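Local coordinates for protein 4-oxalocrotonate decarboxylase NahK (Pseudomonas putida, PDB 5D2K) that catalyses the metal-dependent decarboxylation of (3E)-2-oxohex-3-enedioate to 2-oxopent-4-enoate and carbon dioxide, a step in naphthalene degradation, at residues Tyr141-Tyr153 and Asp166-Ala180. The protein carries 1 engineered substitution. Sequence-based numbering, arbitrary orientation. Where two conformers were deposited one is given.
Sequences YVIPTVEVIDSRY and DNASSTRFITGGRMA. With MG (magnesium ion), chain C; OOG (2-oxoadipic acid), chain D.
Arg-152 and Asp-166 pair through a salt bridge where the antiparallel strands 141-149 and 170-175 give way to loops. The arginine chain is bent at chi2 and chi3 (both near 60°), which turns the edge of its guanidinium toward Asp-166 and Ser-170. NE meets the syn lone pair of Asp-166 OD1 at 2.8 Å, near the guanidinium plane, while backbone N of Arg-152 donates almost straight (174°) to OD2. NH1 and NH2 converge end-on upon Ser-170 O, NH2 at 2.9 Å, and NH1 also reaches Asp-166 O. These edge bonds fix its rotation; water 2 ties NH2 to Asp-150 OD2, whose carboxylate also accepts from Ile-109 N.

Within the ladder, Val-146 N bonds to Ile-174 O and Ile-174 N to Val-146 O, both 2.8 Å, and their side chains lie alongside. Val-148 packs its CB on Arg-172 CB (3.7 Å) and its CG2 against Ile-174 CD1.

Thr-145 and Thr-175, side by side, share the other face with Glu-147 and Phe-173. Glu-147 has CG anti to its N (chi1 -159°) and an extended chain, carrying OE1 to magnesium at 2.0 Å beside Glu-114 and Glu-116; OE2 pairs with Lys-69 and receives water 1 at 2.7 Å. Ser-169 OG donates to 2-oxoadipate O1 at 2.8 Å and accepts from water 3, shared with Ser-151 OG and Asp-166 OD2.

The contact supplies a metal ligand and a substrate-analogue donor: both oxygens of the buried Glu-147 carboxylate have partners, fixing its orientation, and Arg-152, bonded on either side of Ser-169 in sequence, probably helps position its hydroxyl.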
loop_
_atom_site.group_PDB
_atom_site.type_symbol
_atom_site.label_atom_id
_atom_site.label_comp_id
_atom_site.label_asym_id
_atom_site.label_seq_id
_atom_site.Cartn_x
_atom_site.Cartn_y
_atom_site.Cartn_z
ATOM N N TYR A 141 -16.868 -5.493 4.456
ATOM C CA TYR A 141 -17.211 -4.074 4.379
ATOM C C TYR A 141 -16.043 -3.279 3.790
ATOM O O TYR A 141 -14.959 -3.825 3.542
ATOM C CB TYR A 141 -17.608 -3.532 5.761
ATOM C CG TYR A 141 -16.580 -3.743 6.858
ATOM C CD1 TYR A 141 -16.523 -4.943 7.566
ATOM C CD2 TYR A 141 -15.689 -2.736 7.200
ATOM C CE1 TYR A 141 -15.585 -5.140 8.573
ATOM C CE2 TYR A 141 -14.746 -2.919 8.209
ATOM C CZ TYR A 141 -14.704 -4.123 8.887
ATOM O OH TYR A 141 -13.771 -4.302 9.884
ATOM N N VAL A 142 -16.279 -1.996 3.543
ATOM C CA VAL A 142 -15.286 -1.136 2.912
ATOM C C VAL A 142 -14.872 -0.019 3.875
ATOM O O VAL A 142 -15.658 0.363 4.744
ATOM C CB VAL A 142 -15.823 -0.549 1.595
ATOM C CG1 VAL A 142 -16.423 -1.672 0.738
ATOM C CG2 VAL A 142 -16.851 0.537 1.872
ATOM N N ILE A 143 -13.636 0.465 3.724
ATOM C CA ILE A 143 -13.051 1.463 4.621
ATOM C C ILE A 143 -12.299 2.547 3.855
ATOM O O ILE A 143 -11.271 2.262 3.245
ATOM C CB ILE A 143 -12.063 0.811 5.612
ATOM C CG1 ILE A 143 -12.778 -0.212 6.501
ATOM C CG2 ILE A 143 -11.367 1.866 6.462
ATOM C CD1 ILE A 143 -11.831 -0.973 7.401
ATOM N N PRO A 144 -12.806 3.797 3.890
ATOM C CA PRO A 144 -12.025 4.906 3.317
ATOM C C PRO A 144 -10.657 4.983 3.985
ATOM O O PRO A 144 -10.592 4.957 5.213
ATOM C CB PRO A 144 -12.876 6.135 3.636
ATOM C CG PRO A 144 -14.291 5.600 3.623
ATOM C CD PRO A 144 -14.147 4.238 4.316
ATOM N N THR A 145 -9.588 5.022 3.191
ATOM C CA THR A 145 -8.234 4.940 3.734
ATOM C C THR A 145 -7.278 5.834 2.958
ATOM O O THR A 145 -7.224 5.769 1.727
ATOM C CB THR A 145 -7.679 3.493 3.679
ATOM O OG1 THR A 145 -8.600 2.587 4.292
ATOM C CG2 THR A 145 -6.331 3.383 4.396
ATOM N N VAL A 146 -6.510 6.650 3.678
ATOM C CA VAL A 146 -5.445 7.442 3.079
ATOM C C VAL A 146 -4.106 6.792 3.403
ATOM O O VAL A 146 -3.803 6.567 4.580
ATOM C CB VAL A 146 -5.462 8.897 3.606
ATOM C CG1 VAL A 146 -4.278 9.704 3.046
ATOM C CG2 VAL A 146 -6.769 9.571 3.220
ATOM N N GLU A 147 -3.323 6.439 2.386
ATOM C CA GLU A 147 -1.993 5.905 2.652
ATOM C C GLU A 147 -0.978 7.021 2.731
ATOM O O GLU A 147 -1.063 7.988 1.995
ATOM C CB GLU A 147 -1.533 4.910 1.581
ATOM C CG GLU A 147 -0.411 4.013 2.134
ATOM C CD GLU A 147 0.092 2.929 1.186
ATOM O OE1 GLU A 147 -0.318 2.886 0.007
ATOM O OE2 GLU A 147 0.929 2.119 1.640
ATOM N N VAL A 148 -0.015 6.872 3.634
ATOM C CA VAL A 148 1.202 7.673 3.590
ATOM C C VAL A 148 2.290 6.771 3.048
ATOM O O VAL A 148 2.641 5.779 3.698
ATOM C CB VAL A 148 1.606 8.227 4.964
ATOM C CG1 VAL A 148 2.826 9.156 4.812
ATOM C CG2 VAL A 148 0.441 8.972 5.607
ATOM N N ILE A 149 2.801 7.085 1.859
ATOM C CA ILE A 149 3.913 6.314 1.312
ATOM C C ILE A 149 5.203 7.091 1.465
ATOM O O ILE A 149 5.200 8.322 1.524
ATOM C CB ILE A 149 3.707 5.931 -0.163
ATOM C CG1 ILE A 149 3.394 7.161 -1.012
ATOM C CG2 ILE A 149 2.632 4.841 -0.285
ATOM C CD1 ILE A 149 3.445 6.877 -2.523
ATOM N N ASP A 150 6.301 6.359 1.561
ATOM C CA ASP A 150 7.580 6.976 1.897
ATOM C C ASP A 150 8.702 6.047 1.473
ATOM O O ASP A 150 9.259 5.303 2.288
ATOM C CB ASP A 150 7.632 7.280 3.404
ATOM C CG ASP A 150 8.774 8.199 3.785
ATOM O OD1 ASP A 150 9.134 9.063 2.968
ATOM O OD2 ASP A 150 9.307 8.061 4.907
ATOM N N SER A 151 9.033 6.071 0.185
ATOM C CA SER A 151 10.084 5.199 -0.326
ATOM C C SER A 151 11.391 5.447 0.401
ATOM O O SER A 151 11.767 6.598 0.623
ATOM C CB SER A 151 10.281 5.421 -1.825
ATOM O OG SER A 151 11.364 4.635 -2.314
ATOM N N ARG A 152 12.077 4.375 0.769
ATOM C CA ARG A 152 13.377 4.534 1.409
ATOM C C ARG A 152 14.483 4.808 0.376
ATOM O O ARG A 152 15.636 4.977 0.749
ATOM C CB ARG A 152 13.705 3.297 2.265
ATOM C CG ARG A 152 13.227 3.417 3.734
ATOM C CD ARG A 152 11.710 3.705 3.865
ATOM N NE ARG A 152 10.911 2.598 3.338
ATOM C CZ ARG A 152 9.647 2.347 3.674
ATOM N NH1 ARG A 152 9.019 1.305 3.120
ATOM N NH2 ARG A 152 9.005 3.108 4.562
ATOM N N TYR A 153 14.139 4.879 -0.909
ATOM C CA TYR A 153 15.143 5.201 -1.925
ATOM C C TYR A 153 15.184 6.690 -2.194
ATOM O O TYR A 153 14.155 7.360 -2.171
ATOM C CB TYR A 153 14.877 4.421 -3.217
ATOM C CG TYR A 153 14.889 2.939 -2.961
ATOM C CD1 TYR A 153 16.045 2.298 -2.536
ATOM C CD2 TYR A 153 13.731 2.192 -3.105
ATOM C CE1 TYR A 153 16.051 0.940 -2.276
ATOM C CE2 TYR A 153 13.718 0.842 -2.846
ATOM C CZ TYR A 153 14.880 0.220 -2.435
ATOM O OH TYR A 153 14.843 -1.127 -2.190
ATOM N N ASP A 166 11.538 -2.987 -0.751
ATOM C CA ASP A 166 11.234 -1.939 0.235
ATOM C C ASP A 166 9.744 -1.931 0.639
ATOM O O ASP A 166 9.187 -0.894 1.025
ATOM C CB ASP A 166 11.657 -0.576 -0.348
ATOM C CG ASP A 166 11.547 0.581 0.641
ATOM O OD1 ASP A 166 11.837 0.403 1.837
ATOM O OD2 ASP A 166 11.173 1.690 0.193
ATOM N N ASN A 167 9.107 -3.096 0.557
ATOM C CA ASN A 167 7.719 -3.251 0.979
ATOM C C ASN A 167 6.782 -2.224 0.335
ATOM O O ASN A 167 5.884 -1.683 0.981
ATOM C CB ASN A 167 7.611 -3.174 2.504
ATOM C CG ASN A 167 6.265 -3.661 3.003
ATOM O OD1 ASN A 167 5.649 -4.517 2.371
ATOM N ND2 ASN A 167 5.794 -3.105 4.113
ATOM N N ALA A 168 7.008 -1.972 -0.948
ATOM C CA ALA A 168 6.167 -1.063 -1.732
ATOM C C ALA A 168 5.988 0.305 -1.055
ATOM O O ALA A 168 4.923 0.905 -1.132
ATOM C CB ALA A 168 4.812 -1.712 -2.006
ATOM N N SER A 169 7.054 0.793 -0.414
ATOM C CA SER A 169 7.106 2.155 0.149
ATOM C C SER A 169 6.132 2.387 1.313
ATOM O O SER A 169 5.854 3.530 1.682
ATOM C CB SER A 169 6.842 3.200 -0.946
ATOM O OG SER A 169 7.672 2.988 -2.086
ATOM N N SER A 170 5.630 1.314 1.909
ATOM C CA SER A 170 4.626 1.459 2.956
ATOM C C SER A 170 5.204 2.093 4.215
ATOM O O SER A 170 6.361 1.837 4.574
ATOM C CB SER A 170 4.028 0.097 3.306
ATOM O OG SER A 170 3.485 -0.539 2.159
ATOM N N THR A 171 4.399 2.892 4.912
ATOM C CA THR A 171 4.859 3.421 6.196
ATOM C C THR A 171 3.729 3.848 7.155
ATOM O O THR A 171 3.848 3.607 8.358
ATOM C CB THR A 171 5.868 4.604 5.973
ATOM O OG1 THR A 171 6.769 4.687 7.086
ATOM C CG2 THR A 171 5.175 5.959 5.759
ATOM N N ARG A 172 2.646 4.454 6.648
ATOM C CA ARG A 172 1.482 4.766 7.489
ATOM C C ARG A 172 0.204 4.603 6.695
ATOM O O ARG A 172 0.225 4.679 5.470
ATOM C CB ARG A 172 1.508 6.203 8.033
ATOM C CG ARG A 172 2.758 6.602 8.841
ATOM C CD ARG A 172 2.757 6.026 10.255
ATOM N NE ARG A 172 3.926 6.514 11.003
ATOM C CZ ARG A 172 5.103 5.901 11.045
ATOM N NH1 ARG A 172 5.298 4.754 10.399
ATOM N NH2 ARG A 172 6.102 6.443 11.739
ATOM N N PHE A 173 -0.905 4.394 7.399
ATOM C CA PHE A 173 -2.210 4.476 6.751
ATOM C C PHE A 173 -3.227 5.011 7.747
ATOM O O PHE A 173 -3.138 4.759 8.948
ATOM C CB PHE A 173 -2.642 3.115 6.171
ATOM C CG PHE A 173 -2.939 2.057 7.200
ATOM C CD1 PHE A 173 -1.929 1.236 7.702
ATOM C CD2 PHE A 173 -4.238 1.861 7.656
ATOM C CE1 PHE A 173 -2.216 0.256 8.649
ATOM C CE2 PHE A 173 -4.530 0.887 8.597
ATOM C CZ PHE A 173 -3.526 0.080 9.099
ATOM N N ILE A 174 -4.181 5.775 7.220
ATOM C CA ILE A 174 -5.193 6.462 8.028
ATOM C C ILE A 174 -6.591 6.022 7.595
ATOM O O ILE A 174 -6.990 6.278 6.462
ATOM C CB ILE A 174 -5.095 8.005 7.876
ATOM C CG1 ILE A 174 -3.643 8.488 7.978
ATOM C CG2 ILE A 174 -5.998 8.707 8.895
ATOM C CD1 ILE A 174 -3.325 9.733 7.133
ATOM N N THR A 175 -7.338 5.367 8.479
ATOM C CA THR A 175 -8.707 4.971 8.145
ATOM C C THR A 175 -9.680 6.010 8.681
ATOM O O THR A 175 -9.398 6.692 9.678
ATOM C CB THR A 175 -9.086 3.588 8.715
ATOM O OG1 THR A 175 -8.999 3.611 10.145
ATOM C CG2 THR A 175 -8.176 2.494 8.153
ATOM N N GLY A 176 -10.822 6.159 8.023
ATOM C CA GLY A 176 -11.798 7.112 8.504
ATOM C C GLY A 176 -13.089 7.071 7.719
ATOM O O GLY A 176 -13.360 6.100 7.014
ATOM N N GLY A 177 -13.883 8.128 7.858
ATOM C CA GLY A 177 -15.179 8.217 7.211
ATOM C C GLY A 177 -16.119 7.105 7.642
ATOM O O GLY A 177 -16.022 6.578 8.748
ATOM N N ARG A 178 -17.034 6.738 6.751
ATOM C CA ARG A 178 -18.036 5.715 7.047
ATOM C C ARG A 178 -17.676 4.348 6.459
ATOM O O ARG A 178 -17.391 4.249 5.263
ATOM C CB ARG A 178 -19.400 6.189 6.532
ATOM C CG ARG A 178 -19.780 7.566 7.078
ATOM C CD ARG A 178 -20.966 8.196 6.349
ATOM N NE ARG A 178 -22.226 7.528 6.657
ATOM C CZ ARG A 178 -23.133 7.995 7.508
ATOM N NH1 ARG A 178 -22.921 9.143 8.145
ATOM N NH2 ARG A 178 -24.253 7.316 7.720
ATOM N N MET A 179 -17.729 3.309 7.293
ATOM C CA MET A 179 -17.228 1.976 6.940
ATOM C C MET A 179 -18.364 0.982 6.691
ATOM O O MET A 179 -18.769 0.257 7.603
ATOM C CB MET A 179 -16.296 1.457 8.046
ATOM C CG MET A 179 -15.104 2.381 8.358
ATOM S SD MET A 179 -13.862 1.767 9.536
ATOM C CE MET A 179 -12.877 3.247 9.789
ATOM N N ALA A 180 -18.861 0.939 5.451
ATOM C CA ALA A 180 -20.116 0.258 5.141
ATOM C C ALA A 180 -20.016 -1.044 4.339
ATOM O O ALA A 180 -19.014 -1.335 3.698
ATOM C CB ALA A 180 -21.013 1.220 4.399
HETATM MG MG MG C . -0.991 2.957 -1.893
HETATM C C2 OOG D . 4.871 2.521 -4.373
HETATM C C3 OOG D . 3.570 2.425 -3.593
HETATM C C4 OOG D . 2.391 2.272 -4.531
HETATM C C6 OOG D . -0.175 2.733 -4.580
HETATM O O4 OOG D . -1.260 2.852 -3.965
HETATM O O3 OOG D . -0.121 2.896 -5.826
HETATM C C5 OOG D . 1.075 2.409 -3.800
HETATM C C1 OOG D . 5.258 3.974 -4.562
HETATM O O1 OOG D . 6.323 4.432 -4.054
HETATM O O2 OOG D . 4.509 4.726 -5.240
HETATM O O5 OOG D . 0.971 2.268 -2.600
HETATM O O HOH W 1 1.656 2.455 4.220
HETATM O O HOH W 2 9.208 5.618 6.090
HETATM O O HOH W 3 10.332 2.119 -2.349
HETATM O O HOH W 4 -1.772 1.022 -1.788
#